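Local coordinates for protein glycosyltransferase (Streptomyces viridochromogenes, PDB 2IUY) that probably transfers a sugar from a nucleotide-activated donor, with retention of configuration, in the biosynthesis of the antibiotic avilamycin A, at residues 36-41 / 150-155; 261-266 / 314-319; 143-148 / 257-262; 43-48 / 320-325; 8-13 / 30-35. One frame throughout, in Å; residues are numbered along the deposited sequence.

Overall arrangement
The five contacts lie around the cleft between the two Rossmann-like halves of a GT-B fold, where the UDP site is empty in this chain. Contact 1 links helix 31-45 to the connecting segment, contact 4 brings helix 321-336 onto the same helix, and contacts 5 and 2 are internal to the N-terminal and C-terminal sides. Contact 3 includes V257 and E260 of the UDP site, contact 5 G30. The centres of contacts 2 and 3, both on helix 256-263, are about 7 Å apart, those of contacts 1 and 3 about 9 Å; Y152 lies close to E260 and packs on V263. In contact 4, H321 stands about 11 Å from E260 between side chains.

Contact 1 of 5, residues 36-41 / 150-155; sequences VANLMD and ARYRSA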
# COMPACT_ATOMS: atom_id res chain seq x y z
N VAL A 36 -0.80 4.79 5.83
CA VAL A 36 -0.92 5.51 7.11
C VAL A 36 -1.96 6.63 7.01
O VAL A 36 -2.72 6.85 7.93
CB VAL A 36 0.48 6.07 7.55
CG1 VAL A 36 0.38 6.84 8.86
CG2 VAL A 36 1.48 4.90 7.73
N ALA A 37 -1.99 7.35 5.87
CA ALA A 37 -2.98 8.38 5.58
C ALA A 37 -4.42 7.82 5.63
O ALA A 37 -5.29 8.40 6.27
CB ALA A 37 -2.68 9.04 4.21
N ASN A 38 -4.64 6.68 4.98
CA ASN A 38 -5.93 6.07 4.86
C ASN A 38 -6.38 5.48 6.21
O ASN A 38 -7.57 5.61 6.62
CB ASN A 38 -5.92 4.96 3.77
CG ASN A 38 -5.96 5.52 2.35
OD1 ASN A 38 -6.89 6.26 1.98
ND2 ASN A 38 -4.98 5.13 1.54
N LEU A 39 -5.43 4.84 6.88
CA LEU A 39 -5.60 4.36 8.27
C LEU A 39 -6.00 5.49 9.22
O LEU A 39 -6.97 5.38 9.99
CB LEU A 39 -4.35 3.60 8.80
CG LEU A 39 -4.52 3.10 10.25
CD1 LEU A 39 -5.83 2.27 10.43
CD2 LEU A 39 -3.36 2.33 10.81
N MSE A 40 -5.22 6.55 9.17
CA MSE A 40 -5.41 7.72 10.02
C MSE A 40 -6.81 8.34 9.86
O MSE A 40 -7.41 8.78 10.82
CB MSE A 40 -4.33 8.72 9.62
CG MSE A 40 -4.50 10.10 10.13
SE MSE A 40 -3.02 11.17 9.41
CE MSE A 40 -3.79 11.59 7.63
N ASP A 41 -7.30 8.41 8.61
CA ASP A 41 -8.62 8.97 8.30
C ASP A 41 -9.68 8.11 8.98
O ASP A 41 -10.62 8.63 9.57
CB ASP A 41 -8.89 8.91 6.79
CG ASP A 41 -8.10 9.93 6.01
OD1 ASP A 41 -7.33 10.72 6.61
OD2 ASP A 41 -8.25 9.92 4.76
N ALA A 150 -12.84 9.01 0.10
CA ALA A 150 -12.78 10.48 -0.01
C ALA A 150 -11.47 10.94 -0.60
O ALA A 150 -11.38 12.02 -1.15
CB ALA A 150 -13.02 11.19 1.38
N ARG A 151 -10.42 10.14 -0.49
CA ARG A 151 -9.12 10.51 -1.03
C ARG A 151 -9.00 10.19 -2.52
O ARG A 151 -8.00 10.55 -3.15
CB ARG A 151 -7.97 9.82 -0.27
CG ARG A 151 -7.70 10.42 1.11
CD ARG A 151 -6.26 10.20 1.62
NE ARG A 151 -6.13 10.69 3.00
CZ ARG A 151 -5.69 11.90 3.39
NH1 ARG A 151 -5.30 12.82 2.51
NH2 ARG A 151 -5.65 12.20 4.69
N TYR A 152 -9.99 9.47 -3.06
CA TYR A 152 -9.95 9.00 -4.45
C TYR A 152 -11.11 9.55 -5.25
O TYR A 152 -12.09 10.10 -4.69
CB TYR A 152 -9.85 7.45 -4.53
CG TYR A 152 -8.58 7.00 -3.82
CD1 TYR A 152 -7.35 6.91 -4.51
CD2 TYR A 152 -8.58 6.78 -2.44
CE1 TYR A 152 -6.17 6.57 -3.81
CE2 TYR A 152 -7.43 6.45 -1.76
CZ TYR A 152 -6.25 6.34 -2.44
OH TYR A 152 -5.15 6.01 -1.69
N ARG A 153 -10.99 9.41 -6.57
CA ARG A 153 -12.05 9.84 -7.45
C ARG A 153 -13.27 8.93 -7.27
O ARG A 153 -13.16 7.69 -7.14
CB ARG A 153 -11.61 9.86 -8.91
CG ARG A 153 -10.48 10.79 -9.24
CD ARG A 153 -10.87 12.28 -9.24
NE ARG A 153 -9.69 13.09 -9.53
CZ ARG A 153 -9.13 13.96 -8.69
NH1 ARG A 153 -9.67 14.20 -7.50
NH2 ARG A 153 -8.04 14.64 -9.07
N SER A 154 -14.42 9.57 -7.30
CA SER A 154 -15.68 8.96 -7.04
C SER A 154 -16.44 8.77 -8.34
O SER A 154 -16.06 9.30 -9.39
CB SER A 154 -16.47 9.85 -6.09
OG SER A 154 -16.90 11.01 -6.79
N ALA A 155 -17.54 8.03 -8.28
CA ALA A 155 -18.42 7.87 -9.44
C ALA A 155 -18.94 9.24 -9.93
O ALA A 155 -19.00 9.49 -11.15
CB ALA A 155 -19.57 6.92 -9.12
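An arginine-aspartate salt bridge, R151 to D41, links helix 31-45 of the N-terminal Rossmann-like half to the segment that leads from the first parallel sheet into the second. It is gripped at two points: NH2 of R151 donates to OD1 of D41 over 2.9 Å, on the syn lone pair of that oxygen, while NE of R151 makes a weaker, more bent bond to OD2 of D41, also 2.9 Å. The carboxylate and guanidinium planes are 22° apart, so the two groups lie nearly side by side. R151 reaches this far because its chain is extended from CG to NE (chi3 -175°); arginine supplies both the length and the paired N-H groups that one carboxylate can use. Beneath one guanidinium face sits CB of A37, 4.0 Å from NE of R151, where a small residue lets the flat group come down close to the helix. The methyl CE of selenomethionine M40 meets NH2 of R151 obliquely at 3.5 Å. Beside this bridge, ND2 of N38 points almost straight at OH of Y152, but at 3.4 Å the bond is weak. Both residues have stronger partners outside the two segments: OD1 of N38 accepts from the backbone N of D148, and OH of Y152 lies unusually close to OE2 of the UDP-site residue E260, a probable hydrogen bond of doubtful modelled length. W34 on the same helix touches both R151 and Y152, helix 222-231 packs on Y152 through R225 and L226, and L8 of strand 5-9 packs on V36, L39 and M40.

Contact 2 of 5, residues 261-266 / 314-319; sequences AAVSGT and AAVRLW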
# COMPACT_ATOMS: atom_id res chain seq x y z
N ALA A 261 -6.73 1.39 -7.07
CA ALA A 261 -7.38 1.27 -8.36
C ALA A 261 -8.86 1.03 -8.18
O ALA A 261 -9.67 1.74 -8.73
CB ALA A 261 -6.69 0.14 -9.21
N ALA A 262 -9.23 0.04 -7.37
CA ALA A 262 -10.62 -0.40 -7.34
C ALA A 262 -11.53 0.66 -6.72
O ALA A 262 -12.62 0.95 -7.23
CB ALA A 262 -10.72 -1.74 -6.58
N VAL A 263 -11.10 1.27 -5.64
CA VAL A 263 -11.92 2.35 -5.04
C VAL A 263 -12.00 3.55 -6.01
O VAL A 263 -12.90 4.39 -5.88
CB VAL A 263 -11.37 2.79 -3.72
CG1 VAL A 263 -10.26 3.85 -3.94
CG2 VAL A 263 -12.47 3.38 -2.86
N SER A 264 -11.07 3.65 -6.97
CA SER A 264 -11.17 4.69 -8.01
C SER A 264 -12.00 4.19 -9.20
O SER A 264 -12.04 4.86 -10.24
CB SER A 264 -9.80 5.14 -8.53
OG SER A 264 -8.94 5.53 -7.46
N GLY A 265 -12.64 3.03 -9.05
CA GLY A 265 -13.47 2.44 -10.11
C GLY A 265 -12.72 1.71 -11.21
O GLY A 265 -13.16 1.70 -12.36
N THR A 266 -11.56 1.13 -10.88
CA THR A 266 -10.67 0.52 -11.88
C THR A 266 -10.32 -0.92 -11.51
O THR A 266 -9.72 -1.18 -10.45
CB THR A 266 -9.38 1.41 -12.13
OG1 THR A 266 -9.80 2.69 -12.63
CG2 THR A 266 -8.33 0.75 -13.14
N ALA A 314 -16.86 -3.54 -3.93
CA ALA A 314 -15.92 -4.49 -3.34
C ALA A 314 -14.82 -3.83 -2.52
O ALA A 314 -14.51 -4.31 -1.42
CB ALA A 314 -15.29 -5.43 -4.42
N ALA A 315 -14.21 -2.75 -3.04
CA ALA A 315 -13.12 -2.10 -2.32
C ALA A 315 -13.59 -1.49 -1.00
O ALA A 315 -12.90 -1.55 -0.00
CB ALA A 315 -12.43 -1.02 -3.19
N VAL A 316 -14.76 -0.86 -1.01
CA VAL A 316 -15.25 -0.24 0.21
C VAL A 316 -15.63 -1.34 1.23
O VAL A 316 -15.18 -1.26 2.38
CB VAL A 316 -16.41 0.78 -0.04
CG1 VAL A 316 -16.93 1.37 1.30
CG2 VAL A 316 -15.96 1.90 -0.94
N ARG A 317 -16.42 -2.35 0.79
CA ARG A 317 -16.80 -3.47 1.67
C ARG A 317 -15.61 -4.18 2.35
O ARG A 317 -15.69 -4.52 3.53
CB ARG A 317 -17.56 -4.56 0.88
CG ARG A 317 -19.07 -4.39 0.77
CD ARG A 317 -19.74 -5.72 0.44
NE ARG A 317 -18.97 -6.51 -0.48
CZ ARG A 317 -18.33 -7.63 -0.19
NH1 ARG A 317 -18.41 -8.20 1.01
NH2 ARG A 317 -17.64 -8.23 -1.15
N LEU A 318 -14.54 -4.45 1.61
CA LEU A 318 -13.38 -5.22 2.12
C LEU A 318 -12.29 -4.37 2.72
O LEU A 318 -11.63 -4.78 3.70
CB LEU A 318 -12.77 -6.07 0.99
CG LEU A 318 -13.66 -7.12 0.32
CD1 LEU A 318 -12.98 -7.67 -0.96
CD2 LEU A 318 -13.98 -8.27 1.29
N TRP A 319 -12.05 -3.19 2.11
CA TRP A 319 -10.89 -2.42 2.47
C TRP A 319 -11.25 -1.02 2.94
O TRP A 319 -10.36 -0.25 3.22
CB TRP A 319 -9.86 -2.37 1.30
CG TRP A 319 -9.61 -3.76 0.71
CD1 TRP A 319 -9.34 -4.92 1.40
CD2 TRP A 319 -9.62 -4.11 -0.68
NE1 TRP A 319 -9.19 -5.98 0.52
CE2 TRP A 319 -9.37 -5.51 -0.75
CE3 TRP A 319 -9.82 -3.39 -1.87
CZ2 TRP A 319 -9.33 -6.21 -1.98
CZ3 TRP A 319 -9.77 -4.08 -3.10
CH2 TRP A 319 -9.53 -5.48 -3.13
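A315 is pressed into the last turn of helix 256-263, where its CB lies 3.6 Å from the backbone N of V263 and 3.9 Å from CB of A262. This is the tight part of the contact: the CA atoms of V263 and A315 are 5.4 Å apart, a closeness that the small side chains of A262 and A315 make possible. CB of V263 also meets CB of A315, at 4.0 Å. On the buried side W319 finishes the patch, with A262 CB near the plane of the indole, at its edge, 4.3 Å from CZ3 of W319; this large flat side chain lies along helix 256-263, touching V258 and S259 as well. The opposite character appears at V316, which is exposed. There CG2 of V263, anti to its own backbone N, touches CG2 of V316 at 4.2 Å, a looser methyl-to-methyl meeting. CG1 of V263 packs on the ring of Y152. Just past the contact, helix 256-263 ends in a Schellman motif: G265, with positive phi, turns the chain so that T266 N bonds to A261 O and G265 N to A262 O. Outside the two segments, S308 bonds to O of G265 and R312 weakly to O of V263. Between residues 261-266 and 314-319 everything that touches is carbon, apart from one backbone nitrogen, so the fit there rests on van der Waals packing and exclusion of water.

Contact 3 of 5, residues 143-148 / 257-262; sequences IPIPVD and VVSEAA
V147 and I145 lie against S259 on helix 256-263, joining the segment between the two Rossmann-like domains of the GT-B fold to the helix that carries V257 and E260 of the UDP site. The van der Waals contacts come first, largely methyls against a carbonyl and a hydroxyl oxygen. V147 turns its branched side chain onto the helix, and both methyls rest against the same carbonyl oxygen: CG1 and CG2 each stand 3.9 Å from O of S259. A valine suits this place because both arms spring from CB, close to the main chain, and reach the helix backbone without a long chain. CB of V147 is in turn 4.0 Å from CB of S259, and CG2 extends the patch to CG of E260 at 4.3 Å. Further back along the loop, I145 presents CG2, its methyl anti to the backbone N, to OG of S259. The polar groups are served separately. OG of S259 sits between the backbone N and the carbonyl carbon (chi1 59°), which brings it back toward the helix, where it is hydrogen-bonded to O of T256; a serine can thus lie among aliphatic groups with its hydroxyl satisfied. Beyond CG, the carboxylate of E260 finds its partners outside the loop: OE1 forms a salt bridge to R225, and OE2 has a probable but doubtfully short hydrogen bond with Y152. N of V147 is bonded to O of W319, which ties this point of the loop to helix 308-319. OG of S259 is 4.0 Å from both CB of V147 and CG2 of I145.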
# COMPACT_ATOMS: atom_id res chain seq x y z
N ILE A 143 -4.92 -8.03 8.53
CA ILE A 143 -5.79 -6.90 8.31
C ILE A 143 -5.28 -6.20 7.06
O ILE A 143 -4.19 -5.68 7.09
CB ILE A 143 -5.87 -5.89 9.55
CG1 ILE A 143 -6.37 -6.57 10.83
CG2 ILE A 143 -6.80 -4.76 9.22
CD1 ILE A 143 -6.26 -5.65 12.08
N PRO A 144 -6.05 -6.24 5.96
CA PRO A 144 -5.51 -5.75 4.68
C PRO A 144 -5.41 -4.23 4.64
O PRO A 144 -5.88 -3.54 5.60
CB PRO A 144 -6.52 -6.32 3.66
CG PRO A 144 -7.82 -6.38 4.41
CD PRO A 144 -7.42 -6.80 5.80
N ILE A 145 -4.77 -3.71 3.59
CA ILE A 145 -4.57 -2.26 3.41
C ILE A 145 -5.91 -1.55 3.23
O ILE A 145 -6.75 -1.99 2.42
CB ILE A 145 -3.60 -1.94 2.26
CG1 ILE A 145 -2.17 -2.46 2.57
CG2 ILE A 145 -3.63 -0.49 1.92
CD1 ILE A 145 -1.27 -2.45 1.33
N PRO A 146 -6.13 -0.47 4.01
CA PRO A 146 -7.34 0.34 3.95
C PRO A 146 -7.26 1.39 2.85
O PRO A 146 -6.17 1.79 2.43
CB PRO A 146 -7.35 1.05 5.31
CG PRO A 146 -5.93 1.25 5.66
CD PRO A 146 -5.21 0.02 5.07
N VAL A 147 -8.42 1.83 2.42
CA VAL A 147 -8.51 2.89 1.48
C VAL A 147 -9.69 3.80 1.91
O VAL A 147 -10.77 3.31 2.25
CB VAL A 147 -8.58 2.28 0.03
CG1 VAL A 147 -9.93 1.62 -0.33
CG2 VAL A 147 -8.05 3.21 -0.93
N ASP A 148 -9.46 5.11 1.93
CA ASP A 148 -10.52 6.10 2.18
C ASP A 148 -11.02 6.63 0.83
O ASP A 148 -10.30 7.39 0.13
CB ASP A 148 -9.94 7.23 3.04
CG ASP A 148 -10.95 8.34 3.36
OD1 ASP A 148 -12.16 8.24 3.03
OD2 ASP A 148 -10.50 9.34 3.98
N VAL A 257 -1.77 -0.53 -4.37
CA VAL A 257 -2.33 -0.10 -5.68
C VAL A 257 -3.62 -0.84 -6.03
O VAL A 257 -4.42 -0.31 -6.76
CB VAL A 257 -1.30 -0.27 -6.86
CG1 VAL A 257 -1.20 -1.77 -7.33
CG2 VAL A 257 -1.63 0.69 -8.02
N VAL A 258 -3.81 -2.04 -5.49
CA VAL A 258 -5.03 -2.82 -5.76
C VAL A 258 -6.29 -2.12 -5.20
O VAL A 258 -7.29 -1.92 -5.92
CB VAL A 258 -4.92 -4.29 -5.21
CG1 VAL A 258 -6.28 -5.09 -5.39
CG2 VAL A 258 -3.83 -5.07 -5.92
N SER A 259 -6.23 -1.74 -3.91
CA SER A 259 -7.35 -1.07 -3.25
C SER A 259 -7.56 0.32 -3.83
O SER A 259 -8.70 0.79 -3.96
CB SER A 259 -7.18 -1.03 -1.71
OG SER A 259 -5.97 -0.36 -1.38
N GLU A 260 -6.45 0.97 -4.21
CA GLU A 260 -6.45 2.31 -4.83
C GLU A 260 -7.12 2.32 -6.20
O GLU A 260 -7.96 3.16 -6.45
CB GLU A 260 -5.04 2.89 -4.91
CG GLU A 260 -4.57 3.20 -3.50
CD GLU A 260 -3.31 3.99 -3.41
OE1 GLU A 260 -2.29 3.49 -3.89
OE2 GLU A 260 -3.36 5.12 -2.85
N ALA A 261 -6.73 1.39 -7.07
CA ALA A 261 -7.38 1.27 -8.36
C ALA A 261 -8.86 1.03 -8.18
O ALA A 261 -9.67 1.74 -8.73
CB ALA A 261 -6.69 0.14 -9.21
N ALA A 262 -9.23 0.04 -7.37
CA ALA A 262 -10.62 -0.40 -7.34
C ALA A 262 -11.53 0.66 -6.72
O ALA A 262 -12.62 0.95 -7.23
CB ALA A 262 -10.72 -1.74 -6.58

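Contact 4 of 5, residues 43-48 / 320-325; sequences LLELGH and GHVTIA
NE2 of H321 donates to OE1 of E45 over 2.8 Å, with an almost straight N-H...O angle of 173°. The oxygen lies in the plane of the imidazole, at its edge, yet the histidine meets the carboxylate from above its plane, 49° out of it. The extended chain of E45 carries its acid past V322, whose CG2 is 3.4 Å from OE2 of E45; the same methyl lies over one face of the H321 ring. Next to this polar pair is an apolar step: CD2 of L46 packs on CG1 of V322 at 3.9 Å, CD1 of L46 on CB of A325 at 3.6 Å, and CB of A325 is equally close, 3.6 Å, to the backbone N of L43. CD2 of L43 is 4.1 Å from CB of A325. Alanine is apt here, since at this point the helices come near each other, while the two leucines supply the reach. Behind these residues, a Schellman motif turns the chain at G47, whose positive phi favours glycine: G47 N bonds to L44 O and H48 N to L43 O. On the other side G320 is the N-cap of helix 321-336, and D148 and P149 press on H321. L43 goes on to V329 and Y332, and E45 has a long, weak ion pair with R62. Such packing of a C-terminal helix against the N-terminal domain is a hallmark of GT-B glycosyltransferases.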
# COMPACT_ATOMS: atom_id res chain seq x y z
N LEU A 43 -9.37 6.15 11.76
CA LEU A 43 -9.24 6.32 13.20
C LEU A 43 -9.85 7.65 13.68
O LEU A 43 -10.52 7.67 14.67
CB LEU A 43 -7.75 6.26 13.61
CG LEU A 43 -7.11 4.86 13.47
CD1 LEU A 43 -5.64 4.95 13.64
CD2 LEU A 43 -7.80 3.85 14.49
N LEU A 44 -9.56 8.74 12.97
CA LEU A 44 -10.12 10.05 13.20
C LEU A 44 -11.63 10.05 13.01
O LEU A 44 -12.34 10.70 13.78
CB LEU A 44 -9.44 11.08 12.28
CG LEU A 44 -7.95 11.41 12.54
CD1 LEU A 44 -7.39 12.29 11.37
CD2 LEU A 44 -7.73 12.07 13.94
N GLU A 45 -12.14 9.37 11.98
CA GLU A 45 -13.57 9.33 11.73
C GLU A 45 -14.26 8.58 12.87
O GLU A 45 -15.42 8.88 13.22
CB GLU A 45 -13.89 8.62 10.41
CG GLU A 45 -15.05 9.24 9.63
CD GLU A 45 -15.00 8.87 8.15
OE1 GLU A 45 -14.08 9.33 7.43
OE2 GLU A 45 -15.89 8.13 7.69
N LEU A 46 -13.57 7.59 13.41
CA LEU A 46 -14.08 6.84 14.58
C LEU A 46 -14.03 7.59 15.90
O LEU A 46 -14.53 7.07 16.88
CB LEU A 46 -13.34 5.51 14.75
CG LEU A 46 -13.60 4.50 13.64
CD1 LEU A 46 -12.54 3.44 13.63
CD2 LEU A 46 -15.05 3.89 13.69
N GLY A 47 -13.39 8.75 15.95
CA GLY A 47 -13.40 9.59 17.17
C GLY A 47 -12.13 9.52 18.00
O GLY A 47 -12.04 10.18 19.03
N HIS A 48 -11.13 8.75 17.54
CA HIS A 48 -9.81 8.65 18.21
C HIS A 48 -8.84 9.76 17.88
O HIS A 48 -8.96 10.43 16.85
CB HIS A 48 -9.19 7.28 17.92
CG HIS A 48 -10.14 6.16 18.25
ND1 HIS A 48 -10.51 5.88 19.54
CD2 HIS A 48 -10.90 5.38 17.46
CE1 HIS A 48 -11.38 4.89 19.54
NE2 HIS A 48 -11.65 4.58 18.28
N GLY A 320 -12.55 -0.71 3.11
CA GLY A 320 -12.91 0.68 3.47
C GLY A 320 -12.18 1.17 4.71
O GLY A 320 -12.00 0.41 5.67
N HIS A 321 -11.76 2.43 4.71
CA HIS A 321 -10.98 2.95 5.85
C HIS A 321 -11.57 2.75 7.25
O HIS A 321 -10.82 2.52 8.20
CB HIS A 321 -10.57 4.42 5.63
CG HIS A 321 -11.70 5.41 5.73
ND1 HIS A 321 -12.84 5.33 4.96
CD2 HIS A 321 -11.82 6.54 6.47
CE1 HIS A 321 -13.63 6.35 5.24
NE2 HIS A 321 -13.04 7.10 6.14
N VAL A 322 -12.90 2.85 7.38
CA VAL A 322 -13.56 2.81 8.70
C VAL A 322 -13.65 1.37 9.17
O VAL A 322 -13.42 1.08 10.36
CB VAL A 322 -14.99 3.53 8.68
CG1 VAL A 322 -15.82 3.20 9.93
CG2 VAL A 322 -14.84 5.06 8.55
N THR A 323 -14.00 0.47 8.24
CA THR A 323 -14.01 -0.96 8.55
C THR A 323 -12.63 -1.48 8.99
O THR A 323 -12.54 -2.26 9.94
CB THR A 323 -14.62 -1.91 7.41
OG1 THR A 323 -14.77 -3.24 7.95
CG2 THR A 323 -13.69 -2.09 6.25
N ILE A 324 -11.58 -1.07 8.28
CA ILE A 324 -10.21 -1.48 8.61
C ILE A 324 -9.72 -0.80 9.89
O ILE A 324 -9.13 -1.45 10.73
CB ILE A 324 -9.23 -1.14 7.48
CG1 ILE A 324 -9.60 -1.94 6.22
CG2 ILE A 324 -7.74 -1.40 7.94
CD1 ILE A 324 -9.72 -3.47 6.47
N ALA A 325 -10.00 0.49 10.04
CA ALA A 325 -9.66 1.16 11.29
C ALA A 325 -10.32 0.49 12.51
O ALA A 325 -9.71 0.39 13.55
CB ALA A 325 -9.99 2.66 11.23

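Contact 5 of 5, residues 8-13 / 30-35; sequences LVNIPL and GGIQWV
I11 and I32 meet at about a right angle, methyl against methyl: CG2 of I11 lies 3.7 Å from CG2 of I32, and their CD1 atoms are 3.8 Å apart. The I11 CG1 branch is anti to its backbone N (chi1 -177°), which swings CD1 out alongside I32 rather than away from it. Branched isoleucines suit this meeting, as each has one methyl near the backbone and another further out. Beside them N10 and Q33 cross obliquely, their amide planes 52° apart. OD1 of N10 rests on the aliphatic part of Q33, 3.5 Å from CG, and near CG2 of I32, at 4.0 Å; this oxygen is buried with no partner in the model, whereas ND2 of N10 bonds to O of G54. Strand 5-9, helix 31-45 and strand 49-53 form a beta-alpha-beta crossover, the first unit of the N-terminal Rossmann-like domain, and this contact joins the loop that follows strand 5-9 to the first turn of helix 31-45. G30, the residue at the N-cap, has backbone angles that call for glycine and belongs to the UDP site, as does its neighbour Y29. The side chain of Q33, bent at chi2, folds across the exposed L13, whose CD1 lies beside its amide. W34, whose CB points away from residues 8-13, makes a cation-pi contact with R225, another UDP-site residue.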
# COMPACT_ATOMS: atom_id res chain seq x y z
N LEU A 8 0.77 6.97 15.65
CA LEU A 8 0.96 6.26 14.38
C LEU A 8 2.31 6.60 13.88
O LEU A 8 2.54 7.78 13.62
CB LEU A 8 -0.02 6.72 13.30
CG LEU A 8 -1.42 6.16 13.21
CD1 LEU A 8 -2.14 6.81 11.96
CD2 LEU A 8 -1.40 4.60 13.20
N VAL A 9 3.19 5.60 13.70
CA VAL A 9 4.58 5.88 13.37
C VAL A 9 4.75 5.50 11.95
O VAL A 9 4.72 4.32 11.59
CB VAL A 9 5.65 5.10 14.28
CG1 VAL A 9 7.05 5.71 14.11
CG2 VAL A 9 5.28 5.19 15.78
N ASN A 10 4.88 6.53 11.11
CA ASN A 10 5.19 6.38 9.71
C ASN A 10 6.65 6.01 9.60
O ASN A 10 7.44 6.33 10.50
CB ASN A 10 4.98 7.73 8.99
CG ASN A 10 5.28 7.66 7.52
OD1 ASN A 10 4.82 6.75 6.83
ND2 ASN A 10 6.03 8.63 7.01
N ILE A 11 6.99 5.38 8.48
CA ILE A 11 8.37 5.02 8.13
C ILE A 11 9.13 6.33 7.80
O ILE A 11 8.77 7.02 6.82
CB ILE A 11 8.42 4.04 6.92
CG1 ILE A 11 9.87 3.63 6.61
CG2 ILE A 11 7.76 4.66 5.63
CD1 ILE A 11 9.98 2.44 5.61
N PRO A 12 10.13 6.70 8.64
CA PRO A 12 10.87 7.98 8.41
C PRO A 12 11.85 7.92 7.22
O PRO A 12 12.86 7.22 7.27
CB PRO A 12 11.59 8.25 9.76
CG PRO A 12 11.19 7.15 10.68
CD PRO A 12 10.57 6.00 9.86
N LEU A 13 11.53 8.65 6.14
CA LEU A 13 12.28 8.60 4.93
C LEU A 13 12.35 10.01 4.37
O LEU A 13 11.35 10.71 4.32
CB LEU A 13 11.59 7.70 3.88
CG LEU A 13 11.62 6.17 4.04
CD1 LEU A 13 10.87 5.44 2.89
CD2 LEU A 13 13.08 5.66 4.11
N GLY A 30 5.24 6.51 -2.55
CA GLY A 30 5.41 5.93 -1.24
C GLY A 30 4.15 5.24 -0.77
O GLY A 30 3.23 5.90 -0.24
N GLY A 31 4.13 3.93 -0.95
CA GLY A 31 3.06 3.06 -0.50
C GLY A 31 2.73 3.09 0.97
O GLY A 31 1.59 3.26 1.29
N ILE A 32 3.71 2.91 1.87
CA ILE A 32 3.43 2.93 3.33
C ILE A 32 2.75 4.21 3.84
O ILE A 32 1.89 4.17 4.74
CB ILE A 32 4.70 2.64 4.20
CG1 ILE A 32 5.18 1.19 3.99
CG2 ILE A 32 4.44 2.94 5.72
CD1 ILE A 32 6.62 0.89 4.59
N GLN A 33 3.17 5.33 3.24
CA GLN A 33 2.71 6.66 3.61
C GLN A 33 1.24 6.84 3.23
O GLN A 33 0.50 7.46 3.96
CB GLN A 33 3.59 7.71 2.95
CG GLN A 33 5.04 7.67 3.41
CD GLN A 33 5.98 6.88 2.46
OE1 GLN A 33 5.55 6.01 1.68
NE2 GLN A 33 7.25 7.19 2.53
N TRP A 34 0.84 6.28 2.09
CA TRP A 34 -0.56 6.20 1.71
C TRP A 34 -1.34 5.31 2.69
O TRP A 34 -2.43 5.66 3.13
CB TRP A 34 -0.72 5.71 0.24
CG TRP A 34 -0.63 6.90 -0.71
CD1 TRP A 34 0.36 7.17 -1.61
CD2 TRP A 34 -1.54 8.00 -0.76
NE1 TRP A 34 0.12 8.39 -2.22
CE2 TRP A 34 -1.05 8.91 -1.73
CE3 TRP A 34 -2.75 8.29 -0.11
CZ2 TRP A 34 -1.73 10.08 -2.06
CZ3 TRP A 34 -3.41 9.47 -0.42
CH2 TRP A 34 -2.90 10.35 -1.38
N VAL A 35 -0.77 4.17 3.07
CA VAL A 35 -1.46 3.30 4.05
C VAL A 35 -1.78 4.08 5.31
O VAL A 35 -2.89 4.02 5.82
CB VAL A 35 -0.65 2.03 4.38
CG1 VAL A 35 -1.37 1.18 5.48
CG2 VAL A 35 -0.42 1.19 3.10